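Putative NADH-depentdent flavin oxidoreductase (Cupriavidus metallidurans, PDB 5OCS) probably works as an FMN-dependent ene-reductase of the Old Yellow Enzyme family, using NAD(P)H to reduce its flavin and, through it, activated carbon-carbon double bonds. Local coordinates at residues L148-R157 against N194-G202; Y281-K290 against Q308-D319. All blocks are in the same frame, centred on the assembly; numbering follows the deposited sequence.

Interaction 1 (L148-R157 against N194-G202); sequences LDKAGMKKIR and NHRTDEYGG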
loop_
_atom_site.group_PDB
_atom_site.type_symbol
_atom_site.label_atom_id
_atom_site.label_comp_id
_atom_site.label_asym_id
_atom_site.label_seq_id
_atom_site.Cartn_x
_atom_site.Cartn_y
_atom_site.Cartn_z
ATOM N N LEU D 148 31.836 22.397 -14.144
ATOM C CA LEU D 148 31.173 23.525 -13.522
ATOM C C LEU D 148 32.138 24.703 -13.291
ATOM O O LEU D 148 33.272 24.506 -12.867
ATOM C CB LEU D 148 30.573 23.119 -12.195
ATOM C CG LEU D 148 29.296 22.293 -12.330
ATOM C CD1 LEU D 148 29.107 21.371 -11.136
ATOM C CD2 LEU D 148 28.121 23.230 -12.522
ATOM N N ASP D 149 31.636 25.912 -13.510
ATOM C CA ASP D 149 32.355 27.138 -13.109
ATOM C C ASP D 149 31.768 27.729 -11.820
ATOM O O ASP D 149 30.840 27.148 -11.195
ATOM C CB ASP D 149 32.389 28.131 -14.268
ATOM C CG ASP D 149 31.018 28.578 -14.733
ATOM O OD1 ASP D 149 29.993 28.410 -14.029
ATOM O OD2 ASP D 149 30.963 29.143 -15.822
ATOM N N LYS D 150 32.339 28.842 -11.385
ATOM C CA LYS D 150 31.902 29.507 -10.175
ATOM C C LYS D 150 30.400 29.781 -10.216
ATOM O O LYS D 150 29.698 29.477 -9.254
ATOM C CB LYS D 150 32.722 30.812 -9.904
ATOM C CG LYS D 150 33.830 30.670 -8.852
ATOM C CD LYS D 150 35.112 29.972 -9.334
ATOM C CE LYS D 150 36.066 29.564 -8.177
ATOM N NZ LYS D 150 36.704 28.200 -8.323
ATOM N N ALA D 151 29.899 30.284 -11.335
ATOM C CA ALA D 151 28.441 30.553 -11.437
ATOM C C ALA D 151 27.616 29.261 -11.332
ATOM O O ALA D 151 26.560 29.232 -10.695
ATOM C CB ALA D 151 28.137 31.238 -12.730
ATOM N N GLY D 152 28.093 28.199 -11.973
ATOM C CA GLY D 152 27.362 26.912 -11.971
ATOM C C GLY D 152 27.299 26.307 -10.601
ATOM O O GLY D 152 26.274 25.734 -10.226
ATOM N N MET D 153 28.381 26.425 -9.846
ATOM C CA MET D 153 28.425 25.933 -8.488
ATOM C C MET D 153 27.515 26.752 -7.571
ATOM O O MET D 153 26.893 26.189 -6.685
ATOM C CB MET D 153 29.855 25.873 -7.957
ATOM C CG MET D 153 30.604 24.760 -8.657
ATOM S SD MET D 153 32.344 24.644 -8.283
ATOM C CE MET D 153 32.430 24.188 -6.607
ATOM N N LYS D 154 27.482 28.085 -7.765
ATOM C CA LYS D 154 26.535 28.941 -7.057
ATOM C C LYS D 154 25.084 28.599 -7.337
ATOM O O LYS D 154 24.286 28.528 -6.380
ATOM C CB LYS D 154 26.791 30.420 -7.368
ATOM C CG LYS D 154 25.801 31.380 -6.728
ATOM C CD LYS D 154 26.272 32.819 -6.979
ATOM C CE LYS D 154 25.208 33.897 -6.790
ATOM N NZ LYS D 154 24.465 33.673 -5.541
ATOM N N LYS D 155 24.732 28.377 -8.602
ATOM C CA LYS D 155 23.380 27.923 -8.939
ATOM C C LYS D 155 23.032 26.660 -8.154
ATOM O O LYS D 155 21.988 26.590 -7.504
ATOM C CB LYS D 155 23.201 27.658 -10.431
ATOM C CG LYS D 155 21.760 27.467 -10.848
ATOM C CD LYS D 155 21.570 27.021 -12.279
ATOM C CE LYS D 155 20.107 26.851 -12.604
ATOM N NZ LYS D 155 19.516 25.678 -11.896
ATOM N N ILE D 156 23.922 25.684 -8.155
ATOM C CA ILE D 156 23.643 24.445 -7.404
ATOM C C ILE D 156 23.444 24.687 -5.904
ATOM O O ILE D 156 22.448 24.176 -5.347
ATOM C CB ILE D 156 24.706 23.367 -7.683
ATOM C CG1 ILE D 156 24.558 22.918 -9.141
ATOM C CG2 ILE D 156 24.540 22.183 -6.732
ATOM C CD1 ILE D 156 25.850 22.347 -9.702
ATOM N N ARG D 157 24.348 25.445 -5.251
ATOM C CA ARG D 157 24.170 25.792 -3.849
ATOM C C ARG D 157 22.790 26.417 -3.642
ATOM O O ARG D 157 22.033 25.983 -2.761
ATOM C CB ARG D 157 25.216 26.777 -3.292
ATOM C CG ARG D 157 26.671 26.340 -3.374
ATOM C CD ARG D 157 27.628 27.280 -2.620
ATOM N NE ARG D 157 29.013 26.972 -3.007
ATOM C CZ ARG D 157 29.646 27.473 -4.070
ATOM N NH1 ARG D 157 29.052 28.384 -4.836
ATOM N NH2 ARG D 157 30.912 27.077 -4.353
ATOM N N ASN D 194 36.630 13.865 -10.239
ATOM C CA ASN D 194 37.045 15.253 -9.976
ATOM C C ASN D 194 38.533 15.385 -10.357
ATOM O O ASN D 194 39.417 14.882 -9.639
ATOM C CB ASN D 194 36.856 15.584 -8.498
ATOM C CG ASN D 194 37.193 17.009 -8.172
ATOM O OD1 ASN D 194 37.839 17.700 -8.962
ATOM N ND2 ASN D 194 36.758 17.474 -6.998
ATOM N N HIS D 195 38.762 16.033 -11.487
ATOM C CA HIS D 195 40.105 16.375 -11.944
ATOM C C HIS D 195 40.361 17.878 -11.920
ATOM O O HIS D 195 41.240 18.376 -12.658
ATOM C CB HIS D 195 40.321 15.852 -13.347
ATOM C CG HIS D 195 40.246 14.367 -13.440
ATOM N ND1 HIS D 195 40.015 13.715 -14.624
ATOM C CD2 HIS D 195 40.359 13.401 -12.491
ATOM C CE1 HIS D 195 39.957 12.413 -14.401
ATOM N NE2 HIS D 195 40.166 12.195 -13.118
ATOM N N ARG D 196 39.628 18.582 -11.053
ATOM C CA ARG D 196 39.752 20.011 -10.948
ATOM C C ARG D 196 41.115 20.377 -10.361
ATOM O O ARG D 196 41.666 19.636 -9.561
ATOM C CB ARG D 196 38.658 20.583 -10.051
ATOM C CG ARG D 196 37.240 20.383 -10.558
ATOM C CD ARG D 196 36.260 21.006 -9.571
ATOM N NE ARG D 196 36.250 22.468 -9.694
ATOM C CZ ARG D 196 35.573 23.165 -10.596
ATOM N NH1 ARG D 196 34.799 22.582 -11.499
ATOM N NH2 ARG D 196 35.657 24.483 -10.586
ATOM N N THR D 197 41.634 21.525 -10.764
ATOM C CA THR D 197 42.884 22.022 -10.232
ATOM C C THR D 197 42.740 23.261 -9.361
ATOM O O THR D 197 43.760 23.781 -8.898
ATOM C CB THR D 197 43.872 22.325 -11.386
ATOM O OG1 THR D 197 43.249 23.184 -12.354
ATOM C CG2 THR D 197 44.330 21.001 -12.047
ATOM N N ASP D 198 41.506 23.725 -9.130
ATOM C CA ASP D 198 41.255 24.858 -8.248
ATOM C C ASP D 198 41.046 24.327 -6.831
ATOM O O ASP D 198 41.368 23.158 -6.586
ATOM C CB ASP D 198 40.098 25.709 -8.797
ATOM C CG ASP D 198 38.738 24.982 -8.759
ATOM O OD1 ASP D 198 38.657 23.786 -8.366
ATOM O OD2 ASP D 198 37.763 25.603 -9.199
ATOM N N GLU D 199 40.471 25.143 -5.924
ATOM C CA GLU D 199 40.320 24.799 -4.505
ATOM C C GLU D 199 39.280 23.686 -4.251
ATOM O O GLU D 199 39.057 23.298 -3.106
ATOM C CB GLU D 199 40.002 26.063 -3.646
ATOM C CG GLU D 199 38.677 26.810 -3.859
ATOM C CD GLU D 199 38.628 27.770 -5.058
ATOM O OE1 GLU D 199 39.469 27.660 -6.003
ATOM O OE2 GLU D 199 37.725 28.653 -5.082
ATOM N N TYR D 200 38.642 23.218 -5.329
ATOM C CA TYR D 200 37.615 22.166 -5.260
ATOM C C TYR D 200 38.068 20.798 -5.752
ATOM O O TYR D 200 37.280 19.875 -5.698
ATOM C CB TYR D 200 36.348 22.607 -5.985
ATOM C CG TYR D 200 35.663 23.730 -5.265
ATOM C CD1 TYR D 200 34.941 23.496 -4.090
ATOM C CD2 TYR D 200 35.765 25.039 -5.728
ATOM C CE1 TYR D 200 34.350 24.567 -3.398
ATOM C CE2 TYR D 200 35.156 26.091 -5.074
ATOM C CZ TYR D 200 34.464 25.851 -3.903
ATOM O OH TYR D 200 33.867 26.926 -3.261
ATOM N N GLY D 201 39.316 20.660 -6.207
ATOM C CA GLY D 201 39.882 19.337 -6.531
ATOM C C GLY D 201 41.270 19.147 -5.974
ATOM O O GLY D 201 41.865 20.091 -5.419
ATOM N N GLY D 202 41.787 17.928 -6.104
ATOM C CA GLY D 202 43.097 17.599 -5.575
ATOM C C GLY D 202 43.019 16.951 -4.232
ATOM O O GLY D 202 42.643 15.785 -4.119
#
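Arg196 joins the loop to the start of a helix by a bond to the Leu148 carbonyl, and it also holds the Asp198 carboxylate that Lys150 meets from the helix. Its NH1 donates to Leu148 O, the two atoms 2.8 Å apart; the bond lies in the carbonyl plane, on a lone pair, and close to the guanidinium plane. NH1 also bonds Pro133 O, and NH2 adds only a weak second bond to Leu148 O.

NE and NH2 hold Asp198 side-on, NE to OD1 and NH2 to OD2, the latter pair 2.8 Å apart. A bend at chi3 (76°) lets the guanidinium serve carbonyl and carboxylate together. Asp198 OD1 also takes the backbone N of Tyr200, from the opposite face of its plane, closing an Asx turn within the type I turn 198-201. Lys150 completes the network from the helix side: its NZ forms a salt bridge with Asp198 OD2 at 2.9 Å and a weaker one with Glu199 OE2 at 3.4 Å. Two carboxylates here probably offset the nearness of the two cations, Lys150 and Arg196.

Beside this network, Met153 lays its CE methyl over the centre of the Tyr200 ring, 3.4 Å from the centroid and 6° off the normal, a CH-pi contact within a Met-aromatic pair. Its SD sits over one face of the Arg196 guanidinium, 4.0 Å from NH2. Met153 also touches Phe210 and Phe188. Glu213 takes both polar ends, OE1 in a salt bridge with Arg157 NH2 and OE2 hydrogen-bonded to Tyr200 OH.

Asp149 caps helix 150-169 through Gly152 N. A salt-bridge network beside a Met-aromatic contact thus ties the N-terminal end of that helix to the loop before helix 204-221, on the periphery of a TIM barrel.

Interaction 2 (Y281-K290 against Q308-D319); sequences YQVPYAQRVK and QAEAIIANNEAD
Glu317 reaches across to the backbone just ahead of helix 284-293. OE1 accepts from Val283 N at 3.0 Å, a nearly straight bond (164°), and more weakly from Gln282 N. OE2 takes Asn315 ND2 on its anti lone pair, in the amide plane of the asparagine, and a water that also accepts from Gln282 NE2. With CG anti to its own carbonyl carbon (chi1 -67°), the extended Glu317 chain carries its carboxylate to this backbone, beside Tyr281 CB.

Gln282 uses its amide against the other helix. NE2 donates to Gln308 O, 3.1 Å away, an oxygen already bonded to Ile312 N, while a second water joins Gln282 OE1 to Gln308 NE2. Gln308 OE1 is held by the backbone N of Glu305 and of Thr304. Further waters link Gln287 O to Asn316 O and Gln287 NE2 to Asn315 O.

A salt bridge marks the other end: Lys290 NZ meets Asp319 OD1 on the syn side at 2.8 Å. The lysine's aliphatic chain runs past Asn316 O, and Asp319 OD2 receives Thr297 N from strand 297-300.

Among the packing contacts, Val283 CG2 meets Ile312 CG2 at 3.9 Å, and the Gln282 amide rests against Ile312 CG1. Gln287 CA makes a CH...O contact with Glu317 O. Asn315 ND2 comes to the edge of the Tyr281 ring, 3.5 Å from CD1, while from the ring's own segment Gln287 CG lies 3.7 Å above the centre of one face.

Asn316, with positive phi, ends helix 306-314 in a Schellman motif. These neighbouring barrel helices are thus joined as much by polar as by apolar contacts: a buried glutamate accepts one good bond, from the N-cap residue Val283, and one weak one, from Gln282, together with an ion pair and bridging waters.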
loop_
_atom_site.group_PDB
_atom_site.type_symbol
_atom_site.label_atom_id
_atom_site.label_comp_id
_atom_site.label_asym_id
_atom_site.label_seq_id
_atom_site.Cartn_x
_atom_site.Cartn_y
_atom_site.Cartn_z
ATOM N N TYR D 281 30.923 -8.393 10.871
ATOM C CA TYR D 281 29.831 -7.377 10.842
ATOM C C TYR D 281 29.091 -7.473 9.506
ATOM O O TYR D 281 29.705 -7.707 8.470
ATOM C CB TYR D 281 30.371 -5.979 10.988
ATOM C CG TYR D 281 31.187 -5.748 12.223
ATOM C CD1 TYR D 281 30.700 -6.059 13.493
ATOM C CD2 TYR D 281 32.443 -5.169 12.117
ATOM C CE1 TYR D 281 31.478 -5.825 14.629
ATOM C CE2 TYR D 281 33.208 -4.923 13.228
ATOM C CZ TYR D 281 32.739 -5.266 14.469
ATOM O OH TYR D 281 33.586 -5.004 15.515
ATOM N N GLN D 282 27.780 -7.265 9.532
ATOM C CA GLN D 282 26.997 -7.168 8.317
ATOM C C GLN D 282 27.248 -5.878 7.564
ATOM O O GLN D 282 27.231 -5.900 6.342
ATOM C CB GLN D 282 25.510 -7.321 8.607
ATOM C CG GLN D 282 25.109 -8.680 9.135
ATOM C CD GLN D 282 23.618 -8.735 9.450
ATOM O OE1 GLN D 282 22.781 -8.753 8.541
ATOM N NE2 GLN D 282 23.283 -8.750 10.725
ATOM N N VAL D 283 27.425 -4.764 8.297
ATOM C CA VAL D 283 27.668 -3.415 7.726
ATOM C C VAL D 283 28.979 -2.877 8.330
ATOM O O VAL D 283 28.992 -2.003 9.184
ATOM C CB VAL D 283 26.427 -2.497 7.922
ATOM C CG1 VAL D 283 25.334 -2.985 6.983
ATOM C CG2 VAL D 283 25.887 -2.499 9.363
ATOM N N PRO D 284 30.112 -3.451 7.894
ATOM C CA PRO D 284 31.368 -3.103 8.573
ATOM C C PRO D 284 31.802 -1.626 8.500
ATOM O O PRO D 284 32.454 -1.074 9.444
ATOM C CB PRO D 284 32.403 -4.036 7.894
ATOM C CG PRO D 284 31.786 -4.435 6.617
ATOM C CD PRO D 284 30.301 -4.473 6.863
ATOM N N TYR D 285 31.456 -0.968 7.393
ATOM C CA TYR D 285 31.861 0.384 7.214
ATOM C C TYR D 285 31.016 1.285 8.115
ATOM O O TYR D 285 31.537 2.180 8.741
ATOM C CB TYR D 285 31.755 0.791 5.765
ATOM C CG TYR D 285 32.631 -0.057 4.864
ATOM C CD1 TYR D 285 34.000 -0.243 5.152
ATOM C CD2 TYR D 285 32.105 -0.680 3.728
ATOM C CE1 TYR D 285 34.812 -1.010 4.305
ATOM C CE2 TYR D 285 32.901 -1.461 2.902
ATOM C CZ TYR D 285 34.267 -1.588 3.168
ATOM O OH TYR D 285 35.070 -2.386 2.353
ATOM N N ALA D 286 29.721 1.005 8.185
ATOM C CA ALA D 286 28.825 1.761 9.066
ATOM C C ALA D 286 29.280 1.557 10.520
ATOM O O ALA D 286 29.335 2.503 11.294
ATOM C CB ALA D 286 27.373 1.316 8.881
ATOM N N GLN D 287 29.667 0.333 10.853
ATOM C CA GLN D 287 30.152 0.008 12.202
ATOM C C GLN D 287 31.344 0.878 12.600
ATOM O O GLN D 287 31.431 1.430 13.724
ATOM C CB GLN D 287 30.474 -1.491 12.299
ATOM C CG GLN D 287 30.822 -2.015 13.701
ATOM C CD GLN D 287 32.231 -1.671 14.183
ATOM O OE1 GLN D 287 33.146 -1.438 13.395
ATOM N NE2 GLN D 287 32.383 -1.559 15.490
ATOM N N ARG D 288 32.269 1.017 11.666
ATOM C CA ARG D 288 33.456 1.784 11.929
ATOM C C ARG D 288 33.141 3.265 12.013
ATOM O O ARG D 288 33.654 3.938 12.878
ATOM C CB ARG D 288 34.495 1.541 10.861
ATOM C CG ARG D 288 35.796 2.282 11.143
ATOM C CD ARG D 288 36.809 1.842 10.129
ATOM N NE ARG D 288 38.018 2.649 10.192
ATOM C CZ ARG D 288 39.011 2.549 9.322
ATOM N NH1 ARG D 288 38.939 1.661 8.343
ATOM N NH2 ARG D 288 40.071 3.339 9.442
ATOM N N VAL D 289 32.283 3.782 11.131
ATOM C CA VAL D 289 31.939 5.204 11.183
ATOM C C VAL D 289 31.240 5.565 12.504
ATOM O O VAL D 289 31.490 6.622 13.070
ATOM C CB VAL D 289 31.074 5.633 9.976
ATOM C CG1 VAL D 289 30.484 7.026 10.130
ATOM C CG2 VAL D 289 31.887 5.574 8.689
ATOM N N LYS D 290 30.355 4.681 12.955
ATOM C CA LYS D 290 29.694 4.821 14.242
ATOM C C LYS D 290 30.715 4.885 15.399
ATOM O O LYS D 290 30.657 5.784 16.238
ATOM C CB LYS D 290 28.741 3.663 14.459
ATOM C CG LYS D 290 27.982 3.704 15.792
ATOM C CD LYS D 290 26.856 2.679 15.856
ATOM C CE LYS D 290 26.539 2.232 17.294
ATOM N NZ LYS D 290 26.115 3.392 18.118
ATOM N N GLN D 308 18.225 -10.323 10.965
ATOM C CA GLN D 308 19.390 -9.626 10.403
ATOM C C GLN D 308 19.444 -8.167 10.859
ATOM O O GLN D 308 20.480 -7.649 11.302
ATOM C CB GLN D 308 19.375 -9.669 8.878
ATOM C CG GLN D 308 19.512 -11.033 8.229
ATOM C CD GLN D 308 19.342 -10.900 6.710
ATOM O OE1 GLN D 308 18.280 -10.577 6.242
ATOM N NE2 GLN D 308 20.418 -11.060 5.956
ATOM N N ALA D 309 18.304 -7.478 10.777
ATOM C CA ALA D 309 18.236 -6.092 11.225
ATOM C C ALA D 309 18.472 -5.930 12.733
ATOM O O ALA D 309 19.220 -5.059 13.159
ATOM C CB ALA D 309 16.902 -5.503 10.829
ATOM N N GLU D 310 17.841 -6.787 13.542
ATOM C CA GLU D 310 18.032 -6.773 14.985
ATOM C C GLU D 310 19.528 -6.897 15.307
ATOM O O GLU D 310 20.061 -6.159 16.163
ATOM C CB GLU D 310 17.239 -7.920 15.616
ATOM C CG GLU D 310 17.464 -8.185 17.107
ATOM C CD GLU D 310 17.123 -7.007 18.001
ATOM O OE1 GLU D 310 16.430 -6.046 17.572
ATOM O OE2 GLU D 310 17.529 -7.033 19.174
ATOM N N ALA D 311 20.188 -7.821 14.620
ATOM C CA ALA D 311 21.592 -8.078 14.915
ATOM C C ALA D 311 22.454 -6.861 14.601
ATOM O O ALA D 311 23.377 -6.519 15.385
ATOM C CB ALA D 311 22.116 -9.294 14.161
ATOM N N ILE D 312 22.189 -6.212 13.465
ATOM C CA ILE D 312 22.886 -4.959 13.149
ATOM C C ILE D 312 22.745 -3.986 14.321
ATOM O O ILE D 312 23.701 -3.340 14.705
ATOM C CB ILE D 312 22.416 -4.350 11.801
ATOM C CG1 ILE D 312 22.986 -5.186 10.639
ATOM C CG2 ILE D 312 22.783 -2.866 11.689
ATOM C CD1 ILE D 312 22.325 -4.895 9.302
ATOM N N ILE D 313 21.546 -3.828 14.878
ATOM C CA ILE D 313 21.404 -2.861 15.953
ATOM C C ILE D 313 22.045 -3.380 17.241
ATOM O O ILE D 313 22.760 -2.636 17.938
ATOM C CB ILE D 313 19.931 -2.529 16.205
ATOM C CG1 ILE D 313 19.276 -1.923 14.931
ATOM C CG2 ILE D 313 19.774 -1.626 17.398
ATOM C CD1 ILE D 313 19.885 -0.644 14.402
ATOM N N ALA D 314 21.749 -4.637 17.570
ATOM C CA ALA D 314 22.164 -5.210 18.866
ATOM C C ALA D 314 23.677 -5.369 18.938
ATOM O O ALA D 314 24.258 -5.218 20.013
ATOM C CB ALA D 314 21.465 -6.534 19.119
ATOM N N ASN D 315 24.312 -5.590 17.777
ATOM C CA ASN D 315 25.767 -5.663 17.676
ATOM C C ASN D 315 26.449 -4.290 17.490
ATOM O O ASN D 315 27.644 -4.221 17.163
ATOM C CB ASN D 315 26.138 -6.653 16.548
ATOM C CG ASN D 315 27.565 -7.194 16.662
ATOM O OD1 ASN D 315 28.093 -7.395 17.786
ATOM N ND2 ASN D 315 28.211 -7.439 15.497
ATOM N N ASN D 316 25.712 -3.197 17.703
ATOM C CA ASN D 316 26.242 -1.855 17.669
ATOM C C ASN D 316 26.899 -1.472 16.330
ATOM O O ASN D 316 27.885 -0.720 16.304
ATOM C CB ASN D 316 27.207 -1.649 18.854
ATOM C CG ASN D 316 26.480 -1.658 20.190
ATOM O OD1 ASN D 316 25.726 -0.756 20.473
ATOM N ND2 ASN D 316 26.698 -2.687 20.998
ATOM N N GLU D 317 26.372 -2.029 15.233
ATOM C CA GLU D 317 26.881 -1.729 13.894
ATOM C C GLU D 317 26.276 -0.433 13.358
ATOM O O GLU D 317 26.896 0.212 12.542
ATOM C CB GLU D 317 26.652 -2.880 12.915
ATOM C CG GLU D 317 27.448 -4.138 13.229
ATOM C CD GLU D 317 27.090 -5.352 12.393
ATOM O OE1 GLU D 317 26.817 -5.222 11.184
ATOM O OE2 GLU D 317 27.109 -6.472 12.938
ATOM N N ALA D 318 25.063 -0.078 13.800
ATOM C CA ALA D 318 24.371 1.124 13.343
ATOM C C ALA D 318 23.304 1.487 14.369
ATOM O O ALA D 318 22.903 0.635 15.163
ATOM C CB ALA D 318 23.741 0.911 11.956
ATOM N N ASP D 319 22.865 2.736 14.349
ATOM C CA ASP D 319 21.761 3.204 15.187
ATOM C C ASP D 319 20.408 3.137 14.499
ATOM O O ASP D 319 19.379 2.968 15.166
ATOM C CB ASP D 319 22.042 4.632 15.602
ATOM C CG ASP D 319 23.393 4.770 16.240
ATOM O OD1 ASP D 319 23.550 4.093 17.270
ATOM O OD2 ASP D 319 24.267 5.475 15.713
HETATM O O HOH W 1 23.063 -11.019 7.047
HETATM O O HOH W 2 25.421 -8.375 12.713
HETATM O O HOH W 3 30.002 0.823 16.098
HETATM O O HOH W 4 30.292 -2.959 17.111
HETATM O O HOH W 5 26.065 6.585 17.108
#

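Both contacts are partly buried and belong to the outer layer of one TIM barrel, yet they share no element, and their nearest atoms are about 19 Å apart. Interaction 1 lies farther from the chain centre and away from the FMN-binding residues; it is a peripheral cluster centred on Arg196 and Asp198, joining a helix start to a loop, with one methionine-tyrosine pair beside the charges. Interaction 2 buries about twice the surface and couples two successive helices around the barrel, close to strands 297-300 and 320-323, with Val283 about 7 Å, side chain to side chain, from the FMN-binding Leu302. There the buried Glu317 accepts from backbone N-H groups, and bridging waters also take part.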